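Local coordinates for protein putative glycoside hydrolase (Parabacteroides distasonis ATCC 8503, PDB 3GYC) that probably hydrolyses glycosidic bonds, as a putative glycoside hydrolase of a sugar-binding, cellulase-like family built on a TIM barrel, at residues G242-K247 with G277-L282; C159-G164 with S211-D216; E75-Q80 with Y253-P258; L289-A294 with T337-G342. All blocks are in the same frame, centred on the assembly; numbering follows the deposited sequence.

The four contacts are spread over one TIM barrel. Contact 2 lies nearest its middle, about 10 Å from the chain centre, where the loops after strands 153-157 and 208-209 meet; the Asn160-Glu161 pair there is consistent with an active-site position, as in clan GH-A glycosidases. Contacts 1 and 3 sit farther out, with centres about 20 Å from that of contact 2, and they touch through Tyr246 CD2 and Tyr253 OH, 3.3 Å apart. Contact 4 shares helix 276-297 with contact 1, although their centres are about 21 Å apart. The widest separation is between contacts 3 and 4, at about 33 Å between centres, on opposite sides of the chain's centre.

Contact 1 of 4, residues G242-K247 with G277-L282; sequences GGEFYK and GYWQKL
The hydroxyl of Tyr278 donates to Glu244 across the contact, a short bond of 2.5 Å from OH to Glu244 OE1. It arrives on the syn lone pair, the side of the other carboxylate oxygen, and the two side chains come at each other from opposite directions, with carboxylate and ring planes 62° apart. Beside this bond, the edge of the Phe245 ring stands on the six-membered ring of Trp279 in a T-shaped pair, centroids 5.2 Å apart and planes at 89°. Phe245 CD1 lies over the centre of the indole, while Phe245 CB makes an off-centre CH-pi contact with the same six-membered ring. Tyr278 CD2 covers the opposite indole face, so Trp279 is held between two aromatic residues.

Glu244 reaches Tyr278 because its chain is fully extended, CG lying opposite the backbone N (chi1 -177°). Its carboxylate has further partners: OE1 also bonds Asn241 ND2, and OE2 forms a salt bridge with Arg275, whose cation in turn packs on the Tyr278 ring. An alanine in place of Glu244 would probably leave the Tyr278 hydroxyl without its acceptor and Arg275 without its counter-charge. The indole is fixed at its other end by the bond from Trp279 NE1 to Val271 O.

The axes of the two helical segments stay 11.6 Å apart, a gap bridged by these long side chains. Both helices belong to the helical excursion between barrel strands 231-232 and 301-303; helix 240-249 leans on the start of helix 276-297, while helix 259-273 and Trp322 of helix 321-337 pack around Phe245.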
loop_
_atom_site.group_PDB
_atom_site.type_symbol
_atom_site.label_atom_id
_atom_site.label_comp_id
_atom_site.label_asym_id
_atom_site.label_seq_id
_atom_site.Cartn_x
_atom_site.Cartn_y
_atom_site.Cartn_z
ATOM N N GLY A 242 -8.213 -3.752 18.965
ATOM C CA GLY A 242 -6.888 -3.982 19.553
ATOM C C GLY A 242 -6.280 -5.296 19.125
ATOM O O GLY A 242 -5.576 -5.940 19.894
ATOM N N GLY A 243 -6.588 -5.710 17.907
ATOM C CA GLY A 243 -6.071 -6.941 17.338
ATOM C C GLY A 243 -6.655 -8.186 17.963
ATOM O O GLY A 243 -5.957 -9.172 18.106
ATOM N N GLU A 244 -7.949 -8.138 18.285
ATOM C CA GLU A 244 -8.645 -9.233 18.954
ATOM C C GLU A 244 -8.513 -10.556 18.218
ATOM O O GLU A 244 -8.185 -11.567 18.819
ATOM C CB GLU A 244 -10.136 -8.906 19.160
ATOM C CG GLU A 244 -10.925 -9.980 19.920
ATOM C CD GLU A 244 -12.415 -9.711 19.923
ATOM O OE1 GLU A 244 -12.824 -8.565 19.603
ATOM O OE2 GLU A 244 -13.176 -10.653 20.207
ATOM N N PHE A 245 -8.788 -10.552 16.928
ATOM C CA PHE A 245 -8.688 -11.765 16.139
ATOM C C PHE A 245 -7.317 -12.478 16.303
ATOM O O PHE A 245 -7.236 -13.672 16.595
ATOM C CB PHE A 245 -8.908 -11.446 14.658
ATOM C CG PHE A 245 -8.960 -12.657 13.798
ATOM C CD1 PHE A 245 -10.095 -13.439 13.752
ATOM C CD2 PHE A 245 -7.862 -13.031 13.036
ATOM C CE1 PHE A 245 -10.147 -14.576 12.969
ATOM C CE2 PHE A 245 -7.906 -14.171 12.265
ATOM C CZ PHE A 245 -9.056 -14.938 12.212
ATOM N N TYR A 246 -6.249 -11.718 16.120
ATOM C CA TYR A 246 -4.916 -12.290 16.192
ATOM C C TYR A 246 -4.549 -12.718 17.620
ATOM O O TYR A 246 -3.818 -13.714 17.782
ATOM C CB TYR A 246 -3.856 -11.364 15.578
ATOM C CG TYR A 246 -3.751 -11.394 14.078
ATOM C CD1 TYR A 246 -3.989 -12.554 13.370
ATOM C CD2 TYR A 246 -3.274 -10.312 13.378
ATOM C CE1 TYR A 246 -3.834 -12.620 12.005
ATOM C CE2 TYR A 246 -3.094 -10.379 12.003
ATOM C CZ TYR A 246 -3.382 -11.554 11.335
ATOM O OH TYR A 246 -3.240 -11.683 9.992
ATOM N N LYS A 247 -5.053 -12.011 18.631
ATOM C CA LYS A 247 -4.805 -12.401 20.035
ATOM C C LYS A 247 -5.460 -13.750 20.275
ATOM O O LYS A 247 -4.886 -14.614 20.921
ATOM C CB LYS A 247 -5.299 -11.365 21.048
ATOM C CG LYS A 247 -4.442 -10.080 21.116
ATOM C CD LYS A 247 -5.098 -9.053 22.019
ATOM C CE LYS A 247 -4.328 -7.750 22.095
ATOM N NZ LYS A 247 -5.189 -6.661 22.685
ATOM N N GLY A 277 -20.325 -12.857 11.690
ATOM C CA GLY A 277 -21.014 -11.571 11.792
ATOM C C GLY A 277 -20.286 -10.588 12.695
ATOM O O GLY A 277 -20.170 -9.411 12.345
ATOM N N TYR A 278 -19.772 -11.067 13.835
ATOM C CA TYR A 278 -19.033 -10.207 14.767
ATOM C C TYR A 278 -17.784 -9.617 14.119
ATOM O O TYR A 278 -17.490 -8.424 14.280
ATOM C CB TYR A 278 -18.610 -10.986 16.006
ATOM C CG TYR A 278 -17.713 -10.212 16.947
ATOM C CD1 TYR A 278 -18.243 -9.293 17.833
ATOM C CD2 TYR A 278 -16.326 -10.407 16.950
ATOM C CE1 TYR A 278 -17.431 -8.573 18.698
ATOM C CE2 TYR A 278 -15.507 -9.685 17.813
ATOM C CZ TYR A 278 -16.068 -8.782 18.690
ATOM O OH TYR A 278 -15.282 -8.073 19.563
ATOM N N TRP A 279 -17.060 -10.457 13.388
ATOM C CA TRP A 279 -15.827 -10.008 12.718
ATOM C C TRP A 279 -16.149 -9.067 11.595
ATOM O O TRP A 279 -15.493 -8.040 11.440
ATOM C CB TRP A 279 -15.019 -11.196 12.208
ATOM C CG TRP A 279 -14.591 -12.111 13.338
ATOM C CD1 TRP A 279 -14.963 -13.422 13.534
ATOM C CD2 TRP A 279 -13.761 -11.764 14.445
ATOM N NE1 TRP A 279 -14.369 -13.915 14.664
ATOM C CE2 TRP A 279 -13.625 -12.919 15.243
ATOM C CE3 TRP A 279 -13.097 -10.597 14.827
ATOM C CZ2 TRP A 279 -12.878 -12.929 16.411
ATOM C CZ3 TRP A 279 -12.346 -10.618 15.988
ATOM C CH2 TRP A 279 -12.249 -11.769 16.768
ATOM N N GLN A 280 -17.167 -9.429 10.821
ATOM C CA GLN A 280 -17.622 -8.618 9.713
ATOM C C GLN A 280 -18.058 -7.241 10.194
ATOM O O GLN A 280 -17.761 -6.253 9.526
ATOM C CB GLN A 280 -18.727 -9.321 8.928
ATOM C CG GLN A 280 -18.235 -10.552 8.162
ATOM C CD GLN A 280 -19.380 -11.390 7.632
ATOM O OE1 GLN A 280 -20.445 -10.867 7.372
ATOM N NE2 GLN A 280 -19.164 -12.687 7.453
ATOM N N LYS A 281 -18.701 -7.164 11.362
ATOM C CA LYS A 281 -19.166 -5.859 11.884
ATOM C C LYS A 281 -17.980 -4.988 12.317
ATOM O O LYS A 281 -17.990 -3.789 12.074
ATOM C CB LYS A 281 -20.223 -5.999 12.999
ATOM N N LEU A 282 -16.968 -5.577 12.951
ATOM C CA LEU A 282 -15.754 -4.818 13.295
ATOM C C LEU A 282 -15.139 -4.178 12.045
ATOM O O LEU A 282 -14.794 -2.991 12.034
ATOM C CB LEU A 282 -14.704 -5.719 13.974
ATOM C CG LEU A 282 -15.043 -6.255 15.360
ATOM C CD1 LEU A 282 -13.899 -7.158 15.916
ATOM C CD2 LEU A 282 -15.332 -5.095 16.290
#

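Contact 2 of 4, residues C159-G164 with S211-D216; sequences CNEWPG and SFDHGD
Ser211 and the turn at Glu161 are joined mainly through the main chain. Trp162 N donates to Ser211 O at 2.8 Å, and Glu161 N bonds to Ser211 OG at 3.2 Å. A weak bond from Ser211 N to Cys159 O adds to these. The serine hydroxyl also bonds Asp157, which ties it to the end of strand 153-157.

Two waters extend the polar network. One lies 2.6 Å from Glu161 O and also bonds Asp213 OD1; the other links Trp162 O to Asp213 N.

Both segments are loops following neighbouring parallel strands of the TIM barrel, 153-157 and 208-209. An Asn-Glu pair after the fourth strand is where clan GH-A glycosidases carry their acid/base residue, and Asn160-Glu161 is consistent with that pattern, though the role is not established here.

Among the acidic groups, the carboxylates of Glu161 and Asp213 are stacked with planes 24° apart, Glu161 OE1 lying 3.9 Å from Asp213 OD2. Glu161 is stretched out beyond CG (chi2 175°), which carries OE2 to His234 ND1; an alanine here would probably leave His234 ND1 without this partner and open a gap beside Asp213.

Apolar packing is limited to Trp162 and Phe212, side by side and pointing the same way, with Trp162 CB at the edge of the phenyl ring, 3.9 Å from Phe212 CE1. Trp183 stacks on Phe212.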
loop_
_atom_site.group_PDB
_atom_site.type_symbol
_atom_site.label_atom_id
_atom_site.label_comp_id
_atom_site.label_asym_id
_atom_site.label_seq_id
_atom_site.Cartn_x
_atom_site.Cartn_y
_atom_site.Cartn_z
ATOM N N CYS A 159 6.326 7.240 2.519
ATOM C CA CYS A 159 6.691 6.090 3.326
ATOM C C CYS A 159 5.524 5.209 3.727
ATOM O O CYS A 159 4.581 5.691 4.366
ATOM C CB CYS A 159 7.361 6.564 4.625
ATOM S SG CYS A 159 8.114 5.180 5.473
ATOM N N ASN A 160 5.593 3.921 3.355
ATOM C CA ASN A 160 4.633 2.931 3.804
ATOM C C ASN A 160 4.496 2.917 5.313
ATOM O O ASN A 160 5.496 2.795 6.018
ATOM C CB ASN A 160 5.080 1.540 3.387
ATOM C CG ASN A 160 4.188 0.446 3.949
ATOM O OD1 ASN A 160 3.049 0.248 3.479
ATOM N ND2 ASN A 160 4.703 -0.290 4.949
ATOM N N GLU A 161 3.257 3.003 5.808
ATOM C CA GLU A 161 2.963 2.848 7.252
ATOM C C GLU A 161 3.830 3.686 8.156
ATOM O O GLU A 161 4.407 3.229 9.161
ATOM C CB GLU A 161 2.982 1.373 7.639
ATOM C CG GLU A 161 1.876 0.656 6.878
ATOM C CD GLU A 161 1.820 -0.845 7.055
ATOM O OE1 GLU A 161 2.836 -1.453 7.489
ATOM O OE2 GLU A 161 0.740 -1.405 6.706
ATOM N N TRP A 162 3.894 4.955 7.783
ATOM C CA TRP A 162 4.597 5.948 8.578
ATOM C C TRP A 162 4.002 6.033 9.993
ATOM O O TRP A 162 2.783 6.041 10.153
ATOM C CB TRP A 162 4.484 7.303 7.893
ATOM C CG TRP A 162 5.216 8.456 8.592
ATOM C CD1 TRP A 162 4.682 9.376 9.432
ATOM C CD2 TRP A 162 6.605 8.790 8.462
ATOM N NE1 TRP A 162 5.650 10.263 9.846
ATOM C CE2 TRP A 162 6.841 9.922 9.266
ATOM C CE3 TRP A 162 7.675 8.233 7.748
ATOM C CZ2 TRP A 162 8.095 10.514 9.368
ATOM C CZ3 TRP A 162 8.920 8.809 7.857
ATOM C CH2 TRP A 162 9.127 9.939 8.672
ATOM N N PRO A 163 4.855 6.146 11.027
ATOM C CA PRO A 163 6.309 6.192 10.979
ATOM C C PRO A 163 6.948 4.924 11.546
ATOM O O PRO A 163 7.903 5.016 12.293
ATOM C CB PRO A 163 6.617 7.397 11.870
ATOM C CG PRO A 163 5.621 7.289 12.950
ATOM C CD PRO A 163 4.373 6.679 12.314
ATOM N N GLY A 164 6.423 3.753 11.211
ATOM C CA GLY A 164 6.970 2.484 11.738
ATOM C C GLY A 164 8.475 2.320 11.524
ATOM O O GLY A 164 8.981 2.516 10.411
ATOM N N SER A 211 1.481 7.154 4.029
ATOM C CA SER A 211 0.440 6.168 4.330
ATOM C C SER A 211 0.546 5.665 5.769
ATOM O O SER A 211 1.634 5.527 6.312
ATOM C CB SER A 211 0.466 4.995 3.352
ATOM O OG SER A 211 1.678 4.269 3.379
ATOM N N PHE A 212 -0.617 5.394 6.352
ATOM C CA PHE A 212 -0.748 5.006 7.729
ATOM C C PHE A 212 -1.548 3.709 7.975
ATOM O O PHE A 212 -2.401 3.325 7.168
ATOM C CB PHE A 212 -1.453 6.122 8.488
ATOM C CG PHE A 212 -0.870 7.508 8.280
ATOM C CD1 PHE A 212 0.494 7.732 8.283
ATOM C CD2 PHE A 212 -1.721 8.606 8.197
ATOM C CE1 PHE A 212 1.003 8.990 8.117
ATOM C CE2 PHE A 212 -1.221 9.880 8.049
ATOM C CZ PHE A 212 0.150 10.072 8.009
ATOM N N ASP A 213 -1.236 3.030 9.090
ATOM C CA ASP A 213 -1.988 1.859 9.531
ATOM C C ASP A 213 -2.567 2.027 10.961
ATOM O O ASP A 213 -3.268 1.133 11.440
ATOM C CB ASP A 213 -1.142 0.585 9.470
ATOM C CG ASP A 213 0.103 0.652 10.389
ATOM O OD1 ASP A 213 0.439 1.742 10.916
ATOM O OD2 ASP A 213 0.752 -0.402 10.578
ATOM N N HIS A 214 -2.291 3.152 11.628
ATOM C CA HIS A 214 -2.820 3.391 12.972
ATOM C C HIS A 214 -4.352 3.293 12.944
ATOM O O HIS A 214 -5.021 3.937 12.109
ATOM C CB HIS A 214 -2.389 4.758 13.467
ATOM C CG HIS A 214 -2.530 4.910 14.938
ATOM N ND1 HIS A 214 -3.673 5.396 15.526
ATOM C CD2 HIS A 214 -1.686 4.607 15.945
ATOM C CE1 HIS A 214 -3.525 5.392 16.837
ATOM N NE2 HIS A 214 -2.325 4.921 17.116
ATOM N N GLY A 215 -4.903 2.501 13.861
ATOM C CA GLY A 215 -6.338 2.177 13.867
ATOM C C GLY A 215 -7.330 3.257 14.258
ATOM O O GLY A 215 -8.531 3.172 13.938
ATOM N N ASP A 216 -6.835 4.280 14.940
ATOM C CA ASP A 216 -7.670 5.375 15.402
ATOM C C ASP A 216 -7.775 6.425 14.314
ATOM O O ASP A 216 -7.085 7.432 14.330
ATOM C CB ASP A 216 -7.068 5.962 16.663
ATOM C CG ASP A 216 -7.931 7.029 17.273
ATOM O OD1 ASP A 216 -8.999 7.435 16.695
ATOM O OD2 ASP A 216 -7.480 7.474 18.327
HETATM O O HOH W 1 3.323 2.557 11.400
HETATM O O HOH W 2 0.726 4.400 10.737
#

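Contact 3 of 4, residues E75-Q80 with Y253-P258; sequences EVWNQQ and YNRFLP
Arg255 O is gripped by two successive N-H groups: Asn78 N donates at 2.9 Å, and Gln79 N comes from above the carbonyl plane at 3.3 Å. Alongside, the Gln79 amide folds back to give NE2 to Asn78 OD1. Asn254 OD1 accepts from Phe256 N and Leu257 N, reaching it from opposite faces of its plane; this Asx turn shapes the partner loop. Two waters complete the polar links, one between Val76 O and Arg255 NH1, the other between Gln80 NE2 and Asn254 O; Gln80 OE1 is held by the Tyr261 hydroxyl.

The extended Arg255 chain lays its guanidinium against Val76, with Val76 CG1 3.5 Å from Arg255 NH1. The Trp77 ring presents its edge to the guanidinium, planes 88° apart, so this is no flat cation-pi stack. Over the Phe256 ring sits Trp77 CA, a CH-pi contact of 4.2 Å to the centroid, while Asn78 ND2 lies at the ring's edge.

The loop between strands 71-73 and 88-90 is thereby joined to the one leading into helix 259-273. With main-chain bonds and bridging waters doing the polar work, the direct grip depends mostly on backbone shape, and side chains pack around it at the surface.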
loop_
_atom_site.group_PDB
_atom_site.type_symbol
_atom_site.label_atom_id
_atom_site.label_comp_id
_atom_site.label_asym_id
_atom_site.label_seq_id
_atom_site.Cartn_x
_atom_site.Cartn_y
_atom_site.Cartn_z
ATOM N N GLU A 75 16.962 -9.730 3.553
ATOM C CA GLU A 75 15.520 -10.008 3.616
ATOM C C GLU A 75 14.851 -9.373 4.842
ATOM O O GLU A 75 15.483 -9.160 5.892
ATOM C CB GLU A 75 15.228 -11.542 3.547
ATOM C CG GLU A 75 15.585 -12.377 4.799
ATOM C CD GLU A 75 17.070 -12.731 4.959
ATOM O OE1 GLU A 75 17.934 -12.289 4.143
ATOM O OE2 GLU A 75 17.377 -13.494 5.909
ATOM N N VAL A 76 13.585 -9.022 4.671
ATOM C CA VAL A 76 12.768 -8.510 5.762
ATOM C C VAL A 76 12.236 -9.686 6.593
ATOM O O VAL A 76 12.137 -9.615 7.825
ATOM C CB VAL A 76 11.551 -7.710 5.247
ATOM C CG1 VAL A 76 10.958 -6.906 6.401
ATOM C CG2 VAL A 76 11.942 -6.772 4.097
ATOM N N TRP A 77 11.948 -10.792 5.912
ATOM C CA TRP A 77 11.344 -11.988 6.539
ATOM C C TRP A 77 11.560 -13.204 5.659
ATOM O O TRP A 77 11.911 -13.090 4.482
ATOM C CB TRP A 77 9.814 -11.813 6.658
ATOM C CG TRP A 77 9.191 -11.161 5.459
ATOM C CD1 TRP A 77 9.222 -11.583 4.161
ATOM C CD2 TRP A 77 8.424 -9.950 5.462
ATOM N NE1 TRP A 77 8.536 -10.702 3.360
ATOM C CE2 TRP A 77 8.065 -9.674 4.125
ATOM C CE3 TRP A 77 8.045 -9.056 6.455
ATOM C CZ2 TRP A 77 7.309 -8.541 3.765
ATOM C CZ3 TRP A 77 7.300 -7.945 6.099
ATOM C CH2 TRP A 77 6.940 -7.697 4.766
ATOM N N ASN A 78 11.352 -14.372 6.224
ATOM C CA ASN A 78 11.332 -15.563 5.419
ATOM C C ASN A 78 9.966 -16.258 5.561
ATOM O O ASN A 78 9.722 -17.289 4.966
ATOM C CB ASN A 78 12.528 -16.475 5.723
ATOM C CG ASN A 78 12.499 -17.067 7.114
ATOM O OD1 ASN A 78 11.480 -17.104 7.792
ATOM N ND2 ASN A 78 13.631 -17.582 7.521
ATOM N N GLN A 79 9.077 -15.673 6.351
ATOM C CA GLN A 79 7.758 -16.269 6.582
ATOM C C GLN A 79 6.664 -15.789 5.630
ATOM O O GLN A 79 5.618 -16.427 5.536
ATOM C CB GLN A 79 7.347 -15.975 8.027
ATOM C CG GLN A 79 8.239 -16.656 8.970
ATOM C CD GLN A 79 8.077 -18.147 8.852
ATOM O OE1 GLN A 79 6.965 -18.650 8.975
ATOM N NE2 GLN A 79 9.172 -18.857 8.686
ATOM N N GLN A 80 6.901 -14.689 4.917
ATOM C CA GLN A 80 5.886 -14.153 3.972
ATOM C C GLN A 80 6.314 -14.264 2.528
ATOM O O GLN A 80 7.522 -14.366 2.241
ATOM C CB GLN A 80 5.574 -12.693 4.284
ATOM C CG GLN A 80 5.311 -12.393 5.700
ATOM C CD GLN A 80 4.150 -13.195 6.284
ATOM O OE1 GLN A 80 3.249 -13.590 5.566
ATOM N NE2 GLN A 80 4.199 -13.452 7.583
ATOM N N TYR A 253 2.958 -11.836 13.962
ATOM C CA TYR A 253 3.706 -11.301 12.844
ATOM C C TYR A 253 5.193 -11.715 12.833
ATOM O O TYR A 253 6.022 -10.997 12.282
ATOM C CB TYR A 253 3.594 -9.774 12.774
ATOM C CG TYR A 253 2.194 -9.199 12.805
ATOM C CD1 TYR A 253 1.573 -8.927 14.007
ATOM C CD2 TYR A 253 1.532 -8.852 11.634
ATOM C CE1 TYR A 253 0.320 -8.350 14.050
ATOM C CE2 TYR A 253 0.274 -8.281 11.661
ATOM C CZ TYR A 253 -0.337 -8.049 12.875
ATOM O OH TYR A 253 -1.600 -7.478 12.942
ATOM N N ASN A 254 5.516 -12.878 13.383
ATOM C CA ASN A 254 6.908 -13.313 13.424
ATOM C C ASN A 254 7.506 -13.374 12.002
ATOM O O ASN A 254 6.907 -13.919 11.073
ATOM C CB ASN A 254 7.068 -14.631 14.164
ATOM C CG ASN A 254 8.489 -14.848 14.611
ATOM O OD1 ASN A 254 9.387 -15.110 13.796
ATOM N ND2 ASN A 254 8.718 -14.690 15.895
ATOM N N ARG A 255 8.655 -12.743 11.825
ATOM C CA ARG A 255 9.283 -12.640 10.505
ATOM C C ARG A 255 10.170 -13.803 10.083
ATOM O O ARG A 255 10.362 -14.018 8.875
ATOM C CB ARG A 255 10.094 -11.341 10.425
ATOM C CG ARG A 255 9.212 -10.143 10.626
ATOM C CD ARG A 255 9.858 -8.840 10.271
ATOM N NE ARG A 255 8.834 -7.799 10.178
ATOM C CZ ARG A 255 9.075 -6.513 9.916
ATOM N NH1 ARG A 255 10.315 -6.086 9.722
ATOM N NH2 ARG A 255 8.066 -5.641 9.854
ATOM N N PHE A 256 10.685 -14.559 11.053
ATOM C CA PHE A 256 11.633 -15.629 10.763
ATOM C C PHE A 256 11.325 -17.012 11.320
ATOM O O PHE A 256 12.045 -17.946 11.022
ATOM C CB PHE A 256 13.024 -15.189 11.234
ATOM C CG PHE A 256 13.529 -14.041 10.470
ATOM C CD1 PHE A 256 14.047 -14.231 9.193
ATOM C CD2 PHE A 256 13.383 -12.761 10.941
ATOM C CE1 PHE A 256 14.479 -13.176 8.466
ATOM C CE2 PHE A 256 13.786 -11.683 10.170
ATOM C CZ PHE A 256 14.335 -11.898 8.957
ATOM N N LEU A 257 10.317 -17.153 12.171
ATOM C CA LEU A 257 10.010 -18.447 12.730
ATOM C C LEU A 257 8.615 -18.873 12.338
ATOM O O LEU A 257 7.721 -18.026 12.233
ATOM C CB LEU A 257 10.154 -18.447 14.220
ATOM C CG LEU A 257 11.584 -18.305 14.749
ATOM C CD1 LEU A 257 11.445 -18.113 16.225
ATOM C CD2 LEU A 257 12.504 -19.480 14.394
ATOM N N PRO A 258 8.422 -20.197 12.145
ATOM C CA PRO A 258 7.154 -20.758 11.616
ATOM C C PRO A 258 5.999 -20.929 12.609
ATOM O O PRO A 258 4.893 -21.185 12.196
ATOM C CB PRO A 258 7.582 -22.125 11.064
ATOM C CG PRO A 258 8.801 -22.482 11.849
ATOM C CD PRO A 258 9.501 -21.204 12.182
HETATM O O HOH W 3 12.984 -7.819 9.408
HETATM O O HOH W 4 6.202 -12.049 8.920
#

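Contact 4 of 4, residues L289-A294 with T337-G342; sequences LMASVA and TGMWVG
Met339 lays its CG against a backbone carbonyl, 3.5 Å from Ala291 O, in a buried contact that no hydrogen bond crosses. Met339 and Met290 are both selenomethionines, built with selenium for sulfur. Bends at chi2 and chi3 bring the end of Met339 round to the next turn of the helix, where its CE lies 4.0 Å from Ala294 CB. The two alanines, one turn apart, thus present the small surface against which a single bent chain runs.

Ala291 CB also meets Thr337, CB to CB at 3.7 Å, and Trp340 CZ3 lies 3.9 Å from the same methyl. Farther along the indole, Met290 CG approaches Trp340 CH2, the two side chains crossing at about a right angle.

This is the outer layer of the TIM barrel: helix 276-297, which precedes strand 301-303, covers the start of the last strand, 340-343. Leu301 lies between them, touching Met290, Ala294 and Trp340.

The turn that leads from helix 321-337 to the strand has polar bonds of its own. Thr337 OG1, placed between the backbone N and the carbonyl carbon (chi1 69°), accepts from Met339 N at 3.2 Å, with a nearly straight N-H...O angle of 170°, an ST turn; the hydroxyl also bonds Ala334 O. Gly338 between them has positive phi as the chain leaves helix 321-337. Trp340 NE1 is satisfied by Thr303 OG1 on the adjacent strand.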
loop_
_atom_site.group_PDB
_atom_site.type_symbol
_atom_site.label_atom_id
_atom_site.label_comp_id
_atom_site.label_asym_id
_atom_site.label_seq_id
_atom_site.Cartn_x
_atom_site.Cartn_y
_atom_site.Cartn_z
ATOM N N LEU A 289 -16.450 4.443 9.520
ATOM C CA LEU A 289 -15.812 5.484 10.336
ATOM C C LEU A 289 -14.748 6.232 9.512
ATOM O O LEU A 289 -14.725 7.479 9.483
ATOM C CB LEU A 289 -15.204 4.884 11.610
ATOM C CG LEU A 289 -14.495 5.856 12.571
ATOM C CD1 LEU A 289 -15.388 7.015 13.065
ATOM C CD2 LEU A 289 -13.915 5.079 13.737
HETATM N N MSE A 290 -13.892 5.478 8.819
HETATM C CA MSE A 290 -12.861 6.103 7.968
HETATM C C MSE A 290 -13.499 7.010 6.918
HETATM O O MSE A 290 -13.069 8.136 6.727
HETATM C CB MSE A 290 -11.990 5.035 7.306
HETATM C CG MSE A 290 -10.862 5.550 6.395
HETATM SE SE MSE A 290 -9.386 6.417 7.329
HETATM C CE MSE A 290 -9.958 8.283 7.358
ATOM N N ALA A 291 -14.524 6.518 6.227
ATOM C CA ALA A 291 -15.200 7.314 5.207
ATOM C C ALA A 291 -15.733 8.618 5.815
ATOM O O ALA A 291 -15.655 9.673 5.182
ATOM C CB ALA A 291 -16.329 6.508 4.544
ATOM N N SER A 292 -16.238 8.557 7.054
ATOM C CA SER A 292 -16.789 9.733 7.722
ATOM C C SER A 292 -15.780 10.809 7.977
ATOM O O SER A 292 -16.077 11.992 7.875
ATOM C CB SER A 292 -17.367 9.357 9.091
ATOM O OG SER A 292 -18.690 8.929 8.933
ATOM N N VAL A 293 -14.619 10.372 8.427
ATOM C CA VAL A 293 -13.526 11.257 8.747
ATOM C C VAL A 293 -13.032 11.888 7.449
ATOM O O VAL A 293 -12.767 13.099 7.381
ATOM C CB VAL A 293 -12.393 10.464 9.457
ATOM C CG1 VAL A 293 -11.113 11.289 9.506
ATOM C CG2 VAL A 293 -12.848 10.024 10.860
ATOM N N ALA A 294 -12.938 11.073 6.408
ATOM C CA ALA A 294 -12.477 11.575 5.113
ATOM C C ALA A 294 -13.452 12.587 4.529
ATOM O O ALA A 294 -13.038 13.569 3.878
ATOM C CB ALA A 294 -12.247 10.429 4.137
ATOM N N THR A 337 -19.314 3.823 -0.104
ATOM C CA THR A 337 -19.272 5.112 0.616
ATOM C C THR A 337 -19.031 6.353 -0.241
ATOM O O THR A 337 -19.380 7.451 0.164
ATOM C CB THR A 337 -18.160 5.153 1.661
ATOM O OG1 THR A 337 -16.894 5.183 0.988
ATOM C CG2 THR A 337 -18.292 3.952 2.617
ATOM N N GLY A 338 -18.406 6.173 -1.397
ATOM C CA GLY A 338 -18.084 7.288 -2.294
ATOM C C GLY A 338 -16.804 8.036 -1.951
ATOM O O GLY A 338 -16.402 8.938 -2.676
HETATM N N MSE A 339 -16.145 7.671 -0.854
HETATM C CA MSE A 339 -14.920 8.370 -0.455
HETATM C C MSE A 339 -13.642 7.766 -1.020
HETATM O O MSE A 339 -12.603 8.406 -0.952
HETATM C CB MSE A 339 -14.843 8.453 1.066
HETATM C CG MSE A 339 -15.999 9.259 1.676
HETATM SE SE MSE A 339 -16.231 11.016 1.029
HETATM C CE MSE A 339 -14.335 11.514 0.948
ATOM N N TRP A 340 -13.695 6.554 -1.561
ATOM C CA TRP A 340 -12.486 5.926 -2.075
ATOM C C TRP A 340 -12.288 6.177 -3.567
ATOM O O TRP A 340 -13.205 6.004 -4.344
ATOM C CB TRP A 340 -12.499 4.419 -1.788
ATOM C CG TRP A 340 -11.868 3.983 -0.471
ATOM C CD1 TRP A 340 -10.615 3.514 -0.331
ATOM C CD2 TRP A 340 -12.470 3.917 0.829
ATOM N NE1 TRP A 340 -10.359 3.200 0.959
ATOM C CE2 TRP A 340 -11.484 3.425 1.705
ATOM C CE3 TRP A 340 -13.735 4.239 1.345
ATOM C CZ2 TRP A 340 -11.710 3.245 3.054
ATOM C CZ3 TRP A 340 -13.966 4.046 2.691
ATOM C CH2 TRP A 340 -12.956 3.566 3.537
ATOM N N VAL A 341 -11.101 6.630 -3.943
ATOM C CA VAL A 341 -10.731 6.848 -5.347
ATOM C C VAL A 341 -9.859 5.704 -5.873
ATOM O O VAL A 341 -9.694 5.542 -7.078
ATOM C CB VAL A 341 -9.998 8.229 -5.542
ATOM C CG1 VAL A 341 -10.943 9.394 -5.175
ATOM C CG2 VAL A 341 -8.736 8.295 -4.720
ATOM N N GLY A 342 -9.319 4.918 -4.950
ATOM C CA GLY A 342 -8.514 3.746 -5.237
ATOM C C GLY A 342 -8.854 2.657 -4.228
ATOM O O GLY A 342 -8.638 2.828 -3.027
#